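Local coordinates for protein glycoside Hydrolase (Bacteroides uniformis, PDB 5T9X) that probably hydrolyses agarose or a closely related red-algal galactan as a family 16 glycoside hydrolase of a human gut bacterium, at residues V133-G138 with D305-A310; A166-A171 with D191-Y196; G211-H216 with W238-N243. All blocks are in the same frame, centred on the assembly; numbering follows the deposited sequence.

Interaction 1. Residues V133-G138 with D305-A310; sequences VKVTSG and DQSWRA
S137 and W308 meet at the end of an edge strand, and how each side chain is turned decides what touches. In S137, OG lies opposite the backbone N (chi1 -171°), a setting that aims the hydroxyl at the start of the 307-310 helix; there OG rests 3.4 Å from W308 CB, a van der Waals touch and no bond. S137 CB follows at 3.8 Å from W308 CA. S137 is poorly ordered, which suits a grip this light. The indole itself takes no part: with chi1 at 59°, CG of W308 stands between its backbone N and carbonyl carbon, and the ring runs away from the strand to lie beside Y196, with R309 CG over one of its faces.

Two residues back along the strand, V135 sends CG1 to S307, 3.9 Å from the carbonyl O and 4.0 Å from CB. The same S307 CB comes 3.8 Å from T136 O, so this methylene touches both a valine methyl and a strand carbonyl. Its hydroxyl is engaged outside the contact, hydrogen-bonded to A104 O. No hydrogen bond crosses between 133-138 and 305-310; the helix keeps its own, A310 N to Q306 O at 2.8 Å, from the residue at its N-cap.

M144 of the neighbouring strand 140-154 touches both V135 and A310, joining the two segments from a third element. The whole illustrates a single helical turn, entered two residues after strand 298-304, laid against an outlying strand of the same sheet in a beta-sandwich of the jelly-roll type.

Interaction 2. Residues A166-A171 with D191-Y196; sequences AYAKIA and DIIEAY
I170 drops its CD1 methyl onto A195, and the fit shows how two facing sheets mesh when large and small residues oppose each other. The A195 methyl is the low spot: CD1 of I170 lies 3.5 Å from A195 CB, with CG1 at 3.9 Å and CG2 at 4.0 Å from the same carbon, so that one small methyl is held under three carbons of the branched side chain. In I170, CG1 stands opposite the carbonyl carbon (chi1 -73°) and carries CD1 down to the other sheet, while CG2 spreads back toward the Y196 backbone.

The bump and hollow then change sides. I193 rises from strand 188-195, and its extended CG1-CD1 arm (chi2 -180°) reaches across to the two alanines of strand 162-169. CD1 of I193 settles 4.1 Å from A168 CB and 4.5 Å from A166 CB, in the shallow place these small residues leave. The other branch, I193 CG2, stands 4.4 Å from I170 CD1, so the two isoleucines just touch, branch to branch. F329 and V331 touch A168 from the next strand, and V254 touches I193.

At the start of this run, I192 and I193 both face V179, a classic beta bulge. A bulge at such a place is characteristic of the GH16 signature, which the acidic E189, D191 and E194 fit; in relatives these are the active-site acids. E194 points away from the interface, to the other surface of its sheet. Chemically, then, the contact is pure hydrocarbon, with no hydrogen bond between the segments: buried methyls pack one side of a strand whose other side is acidic and probably works on the substrate.

Interaction 3. Residues G211-H216 with W238-N243; sequences GPDRIH and WYKDVN
H216 and W238 form a stack at the open end of the antiparallel beta hairpin of strands 215-224 and 227-239. I215 and Y239 are its hydrogen-bonded pair here, I215 N to Y239 O at 3.0 Å and Y239 N to I215 O at 2.8 Å; H216 and W238 are the next, non-hydrogen-bonded pair, their side chains on one face. The imidazole lies over the six-membered ring as an offset stack, centroids 4.1 Å apart and planes at 15°, and H216 CB adds a CH-pi contact over the same ring. E194 holds H216 ND1, while Y210 also stacks with the indole.

R214 can be followed atom by atom. Its CB meets the edge of the indole, 4.0 Å from W238 CE3. The chain bends at chi2 (-85°) and brings CD alongside the backbone, 3.5 Å from W238 O. Farther out, NE and CZ pass under the aliphatic end of K240, whose CE lies over one face of the guanidinium. NH1 then turns back to donate to W238 O at 3.0 Å, the acceptor close to the guanidinium plane. NH2, the last atom, touches K240 CE, with the like-charged NZ near by, a pairing that is probably mildly unfavourable. Replacing W238 with an alanine would probably leave H216 without its stacking partner, its imidazole steadied mainly by E194, and would take away the edge that R214 CB rests on.

Beyond R214, the D213 and K240 side chains run side by side. A water closes the far end: it donates to D213 O at 2.8 Å and accepts from D241 N.

In the fold
One short strand end ties the three contacts together. E194, in interaction 2, hydrogen-bonds through OE1 to H216 ND1 of interaction 3 (2.7 Å) and probably through OE2 to Q306 NE2 of interaction 1 (2.8 Å), so partners from both neighbouring contacts probably orient this likely active-site acid. Y196 lies between them, packing on W308 and making a cation-pi contact with R309 on one hand and packing on W238 on the other. Interactions 2 and 3 have centres about 12 Å apart; interactions 1 and 3 come no nearer than about 5 Å between atoms. The sodium ion lies about 11 Å from the A168 side chain, in a site that includes D332, whose backbone is hydrogen-bonded to that of Y167.

Interaction 1. Residues V133-G138 with D305-A310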
ATOM      1  N   VAL A 133     -16.049  17.917  -4.405  1.00 31.48           N
ATOM      2  CA  VAL A 133     -16.385  17.043  -3.269  1.00 32.71           C
ATOM      3  C   VAL A 133     -16.130  17.772  -1.968  1.00 31.72           C
ATOM      4  O   VAL A 133     -15.256  18.634  -1.902  1.00 32.05           O
ATOM      5  CB  VAL A 133     -15.606  15.711  -3.286  1.00 33.07           C
ATOM      6  CG1 VAL A 133     -15.804  15.003  -4.612  1.00 35.38           C
ATOM      7  CG2 VAL A 133     -14.129  15.941  -3.062  1.00 35.54           C
ATOM      8  N   LYS A 134     -16.908  17.429  -0.948  1.00 31.41           N
ATOM      9  CA  LYS A 134     -16.741  17.981   0.380  1.00 33.47           C
ATOM     10  C   LYS A 134     -15.747  17.106   1.122  1.00 31.96           C
ATOM     11  O   LYS A 134     -15.937  15.910   1.234  1.00 31.21           O
ATOM     12  CB  LYS A 134     -18.095  17.995   1.101  1.00 38.42           C
ATOM     13  CG  LYS A 134     -18.135  18.691   2.451  1.00 42.20           C
ATOM     14  CD  LYS A 134     -19.321  18.182   3.265  1.00 48.18           C
ATOM     15  CE  LYS A 134     -19.861  19.208   4.245  1.00 52.19           C
ATOM     16  NZ  LYS A 134     -20.311  20.454   3.535  1.00 55.06           N
ATOM     17  N   VAL A 135     -14.693  17.720   1.640  1.00 32.79           N
ATOM     18  CA  VAL A 135     -13.629  17.015   2.339  1.00 33.48           C
ATOM     19  C   VAL A 135     -13.688  17.351   3.819  1.00 34.48           C
ATOM     20  O   VAL A 135     -13.843  18.505   4.178  1.00 31.89           O
ATOM     21  CB  VAL A 135     -12.246  17.414   1.779  1.00 32.11           C
ATOM     22  CG1 VAL A 135     -11.125  16.721   2.539  1.00 33.16           C
ATOM     23  CG2 VAL A 135     -12.157  17.079   0.303  1.00 32.26           C
ATOM     24  N   THR A 136     -13.510  16.342   4.661  1.00 41.07           N
ATOM     25  CA  THR A 136     -13.605  16.499   6.113  1.00 48.08           C
ATOM     26  C   THR A 136     -12.459  15.784   6.860  1.00 53.42           C
ATOM     27  O   THR A 136     -12.094  14.660   6.532  1.00 59.75           O
ATOM     28  CB  THR A 136     -14.973  15.983   6.582  1.00 48.37           C
ATOM     29  OG1 THR A 136     -15.976  16.930   6.180  1.00 44.14           O
ATOM     30  CG2 THR A 136     -15.022  15.771   8.123  1.00 52.37           C
ATOM     31  N   SER A 137     -11.908  16.458   7.864  1.00 58.43           N
ATOM     32  CA  SER A 137     -10.930  15.856   8.772  1.00 67.65           C
ATOM     33  C   SER A 137     -10.860  16.730  10.022  1.00 72.50           C
ATOM     34  O   SER A 137     -10.808  17.959   9.928  1.00 67.20           O
ATOM     35  CB  SER A 137      -9.550  15.710   8.111  1.00 67.52           C
ATOM     36  OG  SER A 137      -8.663  14.943   8.912  1.00 64.41           O
ATOM     37  N   GLY A 138     -10.870  16.085  11.184  1.00 81.99           N
ATOM     38  CA  GLY A 138     -11.280  16.748  12.417  1.00 87.47           C
ATOM     39  C   GLY A 138     -12.714  17.215  12.196  1.00 90.20           C
ATOM     40  O   GLY A 138     -13.613  16.406  11.919  1.00 87.13           O
ATOM     41  N   ASP A 305      -5.451  10.600  -2.667  1.00 31.80           N
ATOM     42  CA  ASP A 305      -5.366  11.984  -2.192  1.00 32.70           C
ATOM     43  C   ASP A 305      -6.071  12.028  -0.844  1.00 31.43           C
ATOM     44  O   ASP A 305      -7.286  12.226  -0.775  1.00 30.36           O
ATOM     45  CB  ASP A 305      -6.063  12.929  -3.172  1.00 34.69           C
ATOM     46  CG  ASP A 305      -5.668  14.359  -2.984  1.00 33.84           C
ATOM     47  OD1 ASP A 305      -4.958  14.684  -1.991  1.00 38.43           O
ATOM     48  OD2 ASP A 305      -6.063  15.148  -3.866  1.00 35.17           O
ATOM     49  N   GLN A 306      -5.308  11.798   0.219  1.00 30.45           N
ATOM     50  CA  GLN A 306      -5.890  11.526   1.530  1.00 30.33           C
ATOM     51  C   GLN A 306      -6.463  12.780   2.156  1.00 29.12           C
ATOM     52  O   GLN A 306      -5.863  13.837   2.037  1.00 32.73           O
ATOM     53  CB  GLN A 306      -4.852  10.915   2.450  1.00 30.24           C
ATOM     54  CG  GLN A 306      -4.516   9.483   2.083  1.00 30.23           C
ATOM     55  CD  GLN A 306      -3.350   8.931   2.877  1.00 30.11           C
ATOM     56  OE1 GLN A 306      -2.590   9.675   3.490  1.00 29.72           O
ATOM     57  NE2 GLN A 306      -3.192   7.618   2.849  1.00 32.11           N
ATOM     58  N   SER A 307      -7.605  12.644   2.827  1.00 27.36           N
ATOM     59  CA  SER A 307      -8.387  13.789   3.327  1.00 27.81           C
ATOM     60  C   SER A 307      -7.629  14.729   4.261  1.00 27.73           C
ATOM     61  O   SER A 307      -7.569  15.925   4.021  1.00 27.62           O
ATOM     62  CB  SER A 307      -9.657  13.297   4.018  1.00 26.40           C
ATOM     63  OG  SER A 307     -10.369  12.442   3.147  1.00 25.40           O
ATOM     64  N   TRP A 308      -7.063  14.171   5.317  1.00 30.14           N
ATOM     65  CA  TRP A 308      -6.295  14.927   6.324  1.00 31.71           C
ATOM     66  C   TRP A 308      -5.121  15.729   5.752  1.00 32.41           C
ATOM     67  O   TRP A 308      -4.733  16.781   6.297  1.00 34.43           O
ATOM     68  CB  TRP A 308      -5.815  13.982   7.424  1.00 35.77           C
ATOM     69  CG  TRP A 308      -4.926  12.831   6.949  1.00 40.89           C
ATOM     70  CD1 TRP A 308      -5.323  11.663   6.323  1.00 43.34           C
ATOM     71  CD2 TRP A 308      -3.502  12.738   7.094  1.00 42.45           C
ATOM     72  NE1 TRP A 308      -4.227  10.873   6.061  1.00 44.44           N
ATOM     73  CE2 TRP A 308      -3.099  11.507   6.520  1.00 43.48           C
ATOM     74  CE3 TRP A 308      -2.519  13.580   7.656  1.00 46.05           C
ATOM     75  CZ2 TRP A 308      -1.743  11.094   6.483  1.00 45.95           C
ATOM     76  CZ3 TRP A 308      -1.153  13.173   7.614  1.00 45.20           C
ATOM     77  CH2 TRP A 308      -0.788  11.940   7.028  1.00 45.88           C
ATOM     78  N   ARG A 309      -4.555  15.237   4.655  1.00 31.57           N
ATOM     79  CA  ARG A 309      -3.525  15.971   3.932  1.00 29.02           C
ATOM     80  C   ARG A 309      -4.122  16.978   2.974  1.00 28.53           C
ATOM     81  O   ARG A 309      -3.604  18.086   2.829  1.00 27.41           O
ATOM     82  CB  ARG A 309      -2.627  15.018   3.175  1.00 27.31           C
ATOM     83  CG  ARG A 309      -1.616  14.371   4.092  1.00 26.81           C
ATOM     84  CD  ARG A 309      -0.977  13.178   3.436  1.00 25.96           C
ATOM     85  NE  ARG A 309      -0.287  13.555   2.210  1.00 25.31           N
ATOM     86  CZ  ARG A 309       0.947  14.052   2.134  1.00 25.36           C
ATOM     87  NH1 ARG A 309       1.683  14.263   3.226  1.00 25.40           N
ATOM     88  NH2 ARG A 309       1.455  14.331   0.934  1.00 25.62           N
ATOM     89  N   ALA A 310      -5.193  16.592   2.295  1.00 27.22           N
ATOM     90  CA  ALA A 310      -5.797  17.475   1.297  1.00 28.00           C
ATOM     91  C   ALA A 310      -6.402  18.724   1.945  1.00 28.28           C
ATOM     92  O   ALA A 310      -6.322  19.832   1.424  1.00 26.93           O
ATOM     93  CB  ALA A 310      -6.844  16.737   0.482  1.00 26.48           C
TER

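Interaction 2. Residues A166-A171 with D191-Y196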
ATOM      1  N   ALA A 166       6.435  -6.158  -2.156  1.00 18.26           N
ATOM      2  CA  ALA A 166       6.372  -5.436  -3.417  1.00 18.87           C
ATOM      3  C   ALA A 166       7.714  -4.798  -3.727  1.00 19.70           C
ATOM      4  O   ALA A 166       8.486  -4.508  -2.835  1.00 18.18           O
ATOM      5  CB  ALA A 166       5.282  -4.389  -3.398  1.00 19.56           C
ATOM      6  N   TYR A 167       7.982  -4.663  -5.024  1.00 20.75           N
ATOM      7  CA  TYR A 167       9.127  -3.936  -5.560  1.00 21.61           C
ATOM      8  C   TYR A 167       8.510  -2.759  -6.315  1.00 21.83           C
ATOM      9  O   TYR A 167       7.810  -2.945  -7.343  1.00 21.17           O
ATOM     10  CB  TYR A 167       9.925  -4.831  -6.518  1.00 21.65           C
ATOM     11  CG  TYR A 167      11.303  -4.342  -6.902  1.00 21.04           C
ATOM     12  CD1 TYR A 167      12.190  -3.908  -5.931  1.00 21.10           C
ATOM     13  CD2 TYR A 167      11.755  -4.399  -8.225  1.00 21.98           C
ATOM     14  CE1 TYR A 167      13.471  -3.505  -6.253  1.00 21.98           C
ATOM     15  CE2 TYR A 167      13.042  -3.984  -8.565  1.00 21.88           C
ATOM     16  CZ  TYR A 167      13.901  -3.547  -7.563  1.00 22.56           C
ATOM     17  OH  TYR A 167      15.185  -3.115  -7.808  1.00 23.37           O
ATOM     18  N   ALA A 168       8.721  -1.564  -5.773  1.00 21.04           N
ATOM     19  CA  ALA A 168       7.917  -0.422  -6.150  1.00 20.74           C
ATOM     20  C   ALA A 168       8.696   0.865  -6.118  1.00 21.46           C
ATOM     21  O   ALA A 168       9.645   1.043  -5.328  1.00 21.71           O
ATOM     22  CB  ALA A 168       6.760  -0.316  -5.196  1.00 21.63           C
ATOM     23  N   LYS A 169       8.251   1.784  -6.950  1.00 21.39           N
ATOM     24  CA  LYS A 169       8.821   3.110  -7.013  1.00 21.82           C
ATOM     25  C   LYS A 169       7.744   4.115  -6.624  1.00 21.20           C
ATOM     26  O   LYS A 169       6.826   4.406  -7.398  1.00 19.09           O
ATOM     27  CB  LYS A 169       9.349   3.383  -8.414  1.00 21.81           C
ATOM     28  CG  LYS A 169      10.082   4.693  -8.567  1.00 23.87           C
ATOM     29  CD  LYS A 169      10.739   4.717  -9.939  1.00 26.86           C
ATOM     30  CE  LYS A 169      11.906   5.675 -10.035  1.00 28.27           C
ATOM     31  NZ  LYS A 169      11.374   7.057  -9.987  1.00 32.19           N
ATOM     32  N   ILE A 170       7.898   4.664  -5.429  1.00 21.05           N
ATOM     33  CA  ILE A 170       6.923   5.567  -4.859  1.00 21.83           C
ATOM     34  C   ILE A 170       6.793   6.819  -5.728  1.00 23.46           C
ATOM     35  O   ILE A 170       7.791   7.372  -6.196  1.00 25.20           O
ATOM     36  CB  ILE A 170       7.335   5.920  -3.429  1.00 21.48           C
ATOM     37  CG1 ILE A 170       7.099   4.705  -2.521  1.00 21.66           C
ATOM     38  CG2 ILE A 170       6.583   7.131  -2.912  1.00 21.83           C
ATOM     39  CD1 ILE A 170       7.981   4.694  -1.298  1.00 21.58           C
ATOM     40  N   ALA A 171       5.561   7.265  -5.941  1.00 23.69           N
ATOM     41  CA  ALA A 171       5.337   8.383  -6.834  1.00 24.70           C
ATOM     42  C   ALA A 171       5.956   9.664  -6.284  1.00 24.27           C
ATOM     43  O   ALA A 171       5.890   9.915  -5.093  1.00 21.54           O
ATOM     44  CB  ALA A 171       3.850   8.582  -7.079  1.00 25.21           C
ATOM     45  N   ASP A 191      -0.584  -2.604   6.577  1.00 24.98           N
ATOM     46  CA  ASP A 191      -0.031  -1.690   5.570  1.00 28.48           C
ATOM     47  C   ASP A 191       1.396  -2.029   5.312  1.00 28.46           C
ATOM     48  O   ASP A 191       2.200  -1.963   6.224  1.00 32.13           O
ATOM     49  CB  ASP A 191      -0.107  -0.247   6.018  1.00 30.17           C
ATOM     50  CG  ASP A 191      -1.502   0.160   6.353  1.00 33.15           C
ATOM     51  OD1 ASP A 191      -2.422  -0.057   5.532  1.00 35.28           O
ATOM     52  OD2 ASP A 191      -1.686   0.662   7.470  1.00 39.70           O
ATOM     53  N   ILE A 192       1.700  -2.362   4.065  1.00 26.60           N
ATOM     54  CA  ILE A 192       3.051  -2.692   3.662  1.00 26.15           C
ATOM     55  C   ILE A 192       3.833  -1.423   3.275  1.00 24.66           C
ATOM     56  O   ILE A 192       4.895  -1.137   3.812  1.00 25.47           O
ATOM     57  CB  ILE A 192       3.026  -3.760   2.558  1.00 26.04           C
ATOM     58  CG1 ILE A 192       2.299  -4.996   3.093  1.00 25.86           C
ATOM     59  CG2 ILE A 192       4.444  -4.139   2.159  1.00 26.64           C
ATOM     60  CD1 ILE A 192       2.028  -6.077   2.081  1.00 26.66           C
ATOM     61  N   ILE A 193       3.283  -0.669   2.351  1.00 24.39           N
ATOM     62  CA  ILE A 193       3.811   0.605   1.954  1.00 25.15           C
ATOM     63  C   ILE A 193       2.700   1.631   2.077  1.00 25.79           C
ATOM     64  O   ILE A 193       1.639   1.493   1.465  1.00 24.84           O
ATOM     65  CB  ILE A 193       4.286   0.611   0.487  1.00 25.40           C
ATOM     66  CG1 ILE A 193       5.384  -0.436   0.265  1.00 26.93           C
ATOM     67  CG2 ILE A 193       4.832   1.993   0.129  1.00 26.27           C
ATOM     68  CD1 ILE A 193       5.939  -0.524  -1.151  1.00 26.69           C
ATOM     69  N   GLU A 194       2.956   2.668   2.861  1.00 27.20           N
ATOM     70  CA  GLU A 194       2.222   3.938   2.729  1.00 28.33           C
ATOM     71  C   GLU A 194       3.291   5.037   2.731  1.00 25.27           C
ATOM     72  O   GLU A 194       4.093   5.120   3.648  1.00 23.29           O
ATOM     73  CB  GLU A 194       1.189   4.088   3.847  1.00 30.08           C
ATOM     74  CG  GLU A 194       0.437   5.404   3.843  1.00 33.41           C
ATOM     75  CD  GLU A 194      -0.692   5.445   4.866  1.00 36.99           C
ATOM     76  OE1 GLU A 194      -0.443   5.131   6.056  1.00 39.24           O
ATOM     77  OE2 GLU A 194      -1.823   5.828   4.484  1.00 40.21           O
ATOM     78  N   ALA A 195       3.355   5.803   1.649  1.00 24.06           N
ATOM     79  CA  ALA A 195       4.438   6.763   1.457  1.00 23.91           C
ATOM     80  C   ALA A 195       4.004   7.963   0.627  1.00 24.09           C
ATOM     81  O   ALA A 195       3.106   7.867  -0.219  1.00 23.52           O
ATOM     82  CB  ALA A 195       5.652   6.090   0.832  1.00 23.41           C
ATOM     83  N   TYR A 196       4.640   9.091   0.916  1.00 25.12           N
ATOM     84  CA  TYR A 196       4.443  10.349   0.184  1.00 27.23           C
ATOM     85  C   TYR A 196       5.811  10.718  -0.376  1.00 26.15           C
ATOM     86  O   TYR A 196       6.762  10.908   0.389  1.00 25.44           O
ATOM     87  CB  TYR A 196       3.916  11.432   1.136  1.00 28.31           C
ATOM     88  CG  TYR A 196       2.789  10.904   1.978  1.00 28.93           C
ATOM     89  CD1 TYR A 196       1.497  10.888   1.488  1.00 28.80           C
ATOM     90  CD2 TYR A 196       3.023  10.354   3.220  1.00 30.44           C
ATOM     91  CE1 TYR A 196       0.445  10.378   2.229  1.00 29.64           C
ATOM     92  CE2 TYR A 196       1.981   9.832   3.970  1.00 32.81           C
ATOM     93  CZ  TYR A 196       0.681   9.855   3.469  1.00 31.90           C
ATOM     94  OH  TYR A 196      -0.377   9.333   4.185  1.00 31.12           O
TER

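Interaction 3. Residues G211-H216 with W238-N243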
ATOM      1  N   GLY A 211       7.912  13.314   5.419  1.00 29.79           N
ATOM      2  CA  GLY A 211       8.460  13.589   4.090  1.00 29.11           C
ATOM      3  C   GLY A 211       8.897  12.370   3.293  1.00 28.69           C
ATOM      4  O   GLY A 211       8.595  11.236   3.658  1.00 27.79           O
ATOM      5  N   PRO A 212       9.641  12.604   2.199  1.00 26.72           N
ATOM      6  CA  PRO A 212       9.997  11.564   1.253  1.00 25.50           C
ATOM      7  C   PRO A 212      11.167  10.681   1.676  1.00 25.99           C
ATOM      8  O   PRO A 212      11.590   9.820   0.896  1.00 24.65           O
ATOM      9  CB  PRO A 212      10.345  12.369  -0.004  1.00 25.72           C
ATOM     10  CG  PRO A 212      10.916  13.638   0.525  1.00 25.37           C
ATOM     11  CD  PRO A 212      10.104  13.936   1.750  1.00 25.84           C
ATOM     12  N   ASP A 213      11.702  10.920   2.872  1.00 26.22           N
ATOM     13  CA  ASP A 213      12.641  10.006   3.535  1.00 26.77           C
ATOM     14  C   ASP A 213      11.945   8.938   4.417  1.00 25.41           C
ATOM     15  O   ASP A 213      12.638   8.138   5.088  1.00 24.17           O
ATOM     16  CB  ASP A 213      13.663  10.802   4.372  1.00 27.92           C
ATOM     17  CG  ASP A 213      13.027  11.553   5.556  1.00 33.21           C
ATOM     18  OD1 ASP A 213      11.845  12.017   5.481  1.00 34.98           O
ATOM     19  OD2 ASP A 213      13.737  11.719   6.574  1.00 39.81           O
ATOM     20  N   ARG A 214      10.604   8.914   4.411  1.00 24.78           N
ATOM     21  CA  ARG A 214       9.828   8.001   5.271  1.00 25.12           C
ATOM     22  C   ARG A 214       8.949   7.053   4.494  1.00 24.30           C
ATOM     23  O   ARG A 214       8.351   7.408   3.462  1.00 22.32           O
ATOM     24  CB  ARG A 214       8.899   8.752   6.234  1.00 25.77           C
ATOM     25  CG  ARG A 214       9.569   9.786   7.101  1.00 27.52           C
ATOM     26  CD  ARG A 214      10.172   9.233   8.365  1.00 28.34           C
ATOM     27  NE  ARG A 214      10.771  10.336   9.105  1.00 29.80           N
ATOM     28  CZ  ARG A 214      10.931  10.397  10.426  1.00 32.89           C
ATOM     29  NH1 ARG A 214      10.558   9.399  11.227  1.00 34.59           N
ATOM     30  NH2 ARG A 214      11.489  11.487  10.964  1.00 35.97           N
ATOM     31  N   ILE A 215       8.843   5.852   5.049  1.00 24.64           N
ATOM     32  CA  ILE A 215       7.786   4.906   4.696  1.00 24.95           C
ATOM     33  C   ILE A 215       7.009   4.624   5.985  1.00 22.68           C
ATOM     34  O   ILE A 215       7.606   4.352   7.012  1.00 21.72           O
ATOM     35  CB  ILE A 215       8.361   3.593   4.161  1.00 27.00           C
ATOM     36  CG1 ILE A 215       9.364   3.851   3.042  1.00 28.08           C
ATOM     37  CG2 ILE A 215       7.236   2.695   3.630  1.00 29.51           C
ATOM     38  CD1 ILE A 215      10.197   2.625   2.732  1.00 29.26           C
ATOM     39  N   HIS A 216       5.684   4.702   5.914  1.00 22.01           N
ATOM     40  CA  HIS A 216       4.808   4.314   7.022  1.00 21.77           C
ATOM     41  C   HIS A 216       4.575   2.814   7.001  1.00 19.65           C
ATOM     42  O   HIS A 216       3.995   2.301   6.062  1.00 19.79           O
ATOM     43  CB  HIS A 216       3.470   5.044   6.900  1.00 23.01           C
ATOM     44  CG  HIS A 216       2.635   4.997   8.138  1.00 23.67           C
ATOM     45  ND1 HIS A 216       1.258   4.939   8.098  1.00 24.87           N
ATOM     46  CD2 HIS A 216       2.973   5.008   9.447  1.00 23.10           C
ATOM     47  CE1 HIS A 216       0.783   4.912   9.332  1.00 23.64           C
ATOM     48  NE2 HIS A 216       1.803   4.954  10.168  1.00 23.03           N
ATOM     49  N   TRP A 238       7.106   5.292  11.429  1.00 21.81           N
ATOM     50  CA  TRP A 238       7.517   6.082  10.263  1.00 21.91           C
ATOM     51  C   TRP A 238       9.003   5.859  10.008  1.00 22.11           C
ATOM     52  O   TRP A 238       9.844   6.538  10.584  1.00 22.00           O
ATOM     53  CB  TRP A 238       7.166   7.562  10.417  1.00 21.47           C
ATOM     54  CG  TRP A 238       5.699   7.814  10.350  1.00 20.23           C
ATOM     55  CD1 TRP A 238       4.837   7.738  11.380  1.00 20.90           C
ATOM     56  CD2 TRP A 238       4.928   8.135   9.198  1.00 18.92           C
ATOM     57  NE1 TRP A 238       3.559   8.025  10.955  1.00 21.01           N
ATOM     58  CE2 TRP A 238       3.588   8.258   9.617  1.00 19.99           C
ATOM     59  CE3 TRP A 238       5.233   8.328   7.859  1.00 18.71           C
ATOM     60  CZ2 TRP A 238       2.552   8.580   8.753  1.00 20.12           C
ATOM     61  CZ3 TRP A 238       4.213   8.646   6.986  1.00 19.65           C
ATOM     62  CH2 TRP A 238       2.875   8.775   7.441  1.00 20.01           C
ATOM     63  N   TYR A 239       9.284   4.886   9.130  1.00 21.79           N
ATOM     64  CA  TYR A 239      10.613   4.367   8.909  1.00 21.67           C
ATOM     65  C   TYR A 239      11.475   5.296   8.084  1.00 22.30           C
ATOM     66  O   TYR A 239      11.117   5.689   6.997  1.00 21.66           O
ATOM     67  CB  TYR A 239      10.580   2.989   8.215  1.00 21.07           C
ATOM     68  CG  TYR A 239      11.963   2.431   8.043  1.00 19.99           C
ATOM     69  CD1 TYR A 239      12.725   2.093   9.161  1.00 20.75           C
ATOM     70  CD2 TYR A 239      12.545   2.320   6.788  1.00 20.35           C
ATOM     71  CE1 TYR A 239      14.029   1.631   9.038  1.00 20.94           C
ATOM     72  CE2 TYR A 239      13.847   1.854   6.636  1.00 22.08           C
ATOM     73  CZ  TYR A 239      14.593   1.512   7.774  1.00 22.62           C
ATOM     74  OH  TYR A 239      15.885   1.038   7.654  1.00 23.92           O
ATOM     75  N   LYS A 240      12.643   5.582   8.625  1.00 25.81           N
ATOM     76  CA  LYS A 240      13.681   6.385   7.992  1.00 29.40           C
ATOM     77  C   LYS A 240      14.923   5.536   8.139  1.00 27.41           C
ATOM     78  O   LYS A 240      15.130   4.996   9.219  1.00 25.00           O
ATOM     79  CB  LYS A 240      13.833   7.649   8.826  1.00 33.09           C
ATOM     80  CG  LYS A 240      14.562   8.804   8.201  1.00 37.36           C
ATOM     81  CD  LYS A 240      15.213   9.688   9.278  1.00 43.14           C
ATOM     82  CE  LYS A 240      14.224  10.176  10.339  1.00 46.76           C
ATOM     83  NZ  LYS A 240      14.785  10.683  11.632  1.00 50.60           N
ATOM     84  N   ASP A 241      15.716   5.363   7.084  1.00 29.02           N
ATOM     85  CA  ASP A 241      17.038   4.707   7.260  1.00 32.65           C
ATOM     86  C   ASP A 241      18.134   5.703   7.639  1.00 33.82           C
ATOM     87  O   ASP A 241      17.956   6.934   7.554  1.00 34.21           O
ATOM     88  CB  ASP A 241      17.447   3.757   6.095  1.00 32.82           C
ATOM     89  CG  ASP A 241      17.870   4.472   4.793  1.00 34.35           C
ATOM     90  OD1 ASP A 241      17.931   5.743   4.700  1.00 34.83           O
ATOM     91  OD2 ASP A 241      18.113   3.697   3.822  1.00 32.02           O
ATOM     92  N   VAL A 242      19.246   5.142   8.082  1.00 36.33           N
ATOM     93  CA  VAL A 242      20.361   5.932   8.589  1.00 40.16           C
ATOM     94  C   VAL A 242      21.002   6.885   7.556  1.00 38.47           C
ATOM     95  O   VAL A 242      21.472   7.943   7.929  1.00 37.31           O
ATOM     96  CB  VAL A 242      21.405   5.027   9.283  1.00 43.34           C
ATOM     97  CG1 VAL A 242      21.893   3.919   8.342  1.00 45.50           C
ATOM     98  CG2 VAL A 242      22.550   5.877   9.825  1.00 45.87           C
ATOM     99  N   ASN A 243      20.940   6.536   6.271  1.00 41.42           N
ATOM    100  CA  ASN A 243      21.510   7.344   5.169  1.00 42.71           C
ATOM    101  C   ASN A 243      20.612   8.446   4.662  1.00 39.56           C
ATOM    102  O   ASN A 243      21.035   9.207   3.825  1.00 41.79           O
ATOM    103  CB  ASN A 243      21.833   6.462   3.957  1.00 48.98           C
ATOM    104  CG  ASN A 243      22.638   5.233   4.332  1.00 59.08           C
ATOM    105  OD1 ASN A 243      22.068   4.162   4.619  1.00 64.95           O
ATOM    106  ND2 ASN A 243      23.969   5.384   4.381  1.00 61.14           N
TER
HETATM  107  O   HOH W   1      15.190   7.256   4.529  1.00 13.25           O